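Local structure of betaine aldehyde dehydrogenase (Staphylococcus aureus subsp. aureus COL, 4QTO) at residues T465-I468 with N469-P473. The protein catalyses the NAD-dependent oxidation of betaine aldehyde to glycine betaine, as a tetrameric member of the aldehyde dehydrogenase family. Sequence-based numbering, arbitrary orientation.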
# COMPACT_ATOMS: atom_id res chain seq x y z
N THR A 465 -18.66 5.18 -9.38
CA THR A 465 -17.90 5.25 -10.65
C THR A 465 -18.41 6.41 -11.47
O THR A 465 -19.62 6.59 -11.63
CB THR A 465 -18.06 3.94 -11.47
OG1 THR A 465 -17.61 2.82 -10.69
CG2 THR A 465 -17.30 4.00 -12.78
N VAL A 466 -17.48 7.24 -11.96
CA VAL A 466 -17.83 8.34 -12.87
C VAL A 466 -17.02 8.19 -14.15
O VAL A 466 -15.80 8.09 -14.09
CB VAL A 466 -17.54 9.73 -12.31
CG1 VAL A 466 -17.99 10.78 -13.29
CG2 VAL A 466 -18.24 9.91 -10.94
N TRP A 467 -17.72 8.15 -15.29
CA TRP A 467 -17.07 8.09 -16.59
C TRP A 467 -17.02 9.50 -17.19
O TRP A 467 -18.01 10.25 -17.15
CB TRP A 467 -17.84 7.20 -17.55
CG TRP A 467 -18.01 5.81 -17.08
CD1 TRP A 467 -17.03 4.88 -16.89
CD2 TRP A 467 -19.24 5.16 -16.74
NE1 TRP A 467 -17.56 3.71 -16.44
CE2 TRP A 467 -18.92 3.85 -16.34
CE3 TRP A 467 -20.58 5.56 -16.70
CZ2 TRP A 467 -19.90 2.94 -15.93
CZ3 TRP A 467 -21.54 4.65 -16.30
CH2 TRP A 467 -21.20 3.35 -15.95
N ILE A 468 -15.88 9.87 -17.74
CA ILE A 468 -15.72 11.13 -18.48
C ILE A 468 -15.65 10.75 -19.94
O ILE A 468 -14.74 10.05 -20.39
CB ILE A 468 -14.51 11.95 -18.02
CG1 ILE A 468 -14.76 12.45 -16.58
CG2 ILE A 468 -14.27 13.10 -18.99
CD1 ILE A 468 -13.58 13.11 -15.92
N ASN A 469 -16.66 11.21 -20.70
CA ASN A 469 -16.77 10.91 -22.11
C ASN A 469 -16.83 9.40 -22.46
O ASN A 469 -16.21 8.93 -23.42
CB ASN A 469 -15.72 11.64 -22.94
CG ASN A 469 -15.91 13.14 -22.90
OD1 ASN A 469 -17.04 13.64 -22.94
ND2 ASN A 469 -14.81 13.89 -22.76
N ASP A 470 -17.57 8.67 -21.64
CA ASP A 470 -17.81 7.26 -21.86
C ASP A 470 -19.05 6.88 -21.07
O ASP A 470 -19.56 7.69 -20.27
CB ASP A 470 -16.60 6.41 -21.45
CG ASP A 470 -16.44 5.14 -22.29
OD1 ASP A 470 -17.45 4.53 -22.73
OD2 ASP A 470 -15.26 4.75 -22.52
N PHE A 471 -19.55 5.67 -21.30
CA PHE A 471 -20.65 5.14 -20.53
C PHE A 471 -20.52 3.62 -20.52
O PHE A 471 -20.31 3.02 -21.58
CB PHE A 471 -22.07 5.58 -21.05
CG PHE A 471 -23.07 5.57 -19.96
CD1 PHE A 471 -23.58 4.37 -19.52
CD2 PHE A 471 -23.43 6.74 -19.30
CE1 PHE A 471 -24.42 4.33 -18.44
CE2 PHE A 471 -24.26 6.69 -18.20
CZ PHE A 471 -24.75 5.49 -17.79
N HIS A 472 -20.60 3.03 -19.33
CA HIS A 472 -20.59 1.58 -19.04
C HIS A 472 -19.30 0.89 -18.57
O HIS A 472 -19.41 -0.14 -17.93
CB HIS A 472 -21.19 0.69 -20.15
CG HIS A 472 -22.69 0.77 -20.29
ND1 HIS A 472 -23.56 0.44 -19.27
CD2 HIS A 472 -23.46 1.07 -21.36
CE1 HIS A 472 -24.81 0.54 -19.70
NE2 HIS A 472 -24.78 0.93 -20.96
N PRO A 473 -18.12 1.44 -18.87
CA PRO A 473 -16.94 0.63 -18.49
C PRO A 473 -16.77 0.25 -17.04
O PRO A 473 -16.89 1.07 -16.14
CB PRO A 473 -15.76 1.54 -18.89
CG PRO A 473 -16.26 2.39 -19.96
CD PRO A 473 -17.74 2.57 -19.72
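The indole of W467 is sandwiched between T465 CG2, at the start of the same strand, on one face and the loop residues F471 to P473 on the other. The loop side is formed by the backbone of F471 and H472, with H472 N offset toward the rim, and by P473 CD, also offset toward the rim; the side chains of T465 and W467 both touch W480 as well. P473 CD makes a CH-pi contact, 3.7 Å from the centroid of the five-membered ring of W467. At the other end of the indole, W467 turns an edge to the face of F471: CZ3 of W467 stands over the centre of the phenyl ring, 3.6 Å from F471 CE1, and the two planes meet at 52°. F471 CD1 in turn lies over one face of the H472 imidazole, whose NE2 hydrogen-bonds to N303 O; a triethylene glycol, probably from the crystallisation liquor, is bound about 3 Å from the nearest atom of the H472 side chain.

P473 O occupies the indole edge and accepts a hydrogen bond from W467 NE1 at 2.7 Å. The approach lies in both the ring plane and the carbonyl plane, on an oxygen lone pair, with an N-H...O angle of 151°. With CG anti to its carbonyl carbon (chi1 -58°), W467 reaches along the loop to this acceptor. Nearer the turn, N469 has a positive phi as the chain leaves the strand, and its ND2 is held by S448 O. D470 OD1 receives F471 N at 2.8 Å through the anti lone pair, while OD2 takes N509 ND2 of the second subunit; D470 O is buried without a partner.

Strand 465-468 continues the sheet into that subunit, placing this turn at the subunit interface. The indole's single N-H is satisfied by a backbone carbonyl in a buried setting, which, together with the F471 and P473 contacts, probably fixes the ring's rotation and the course of the loop.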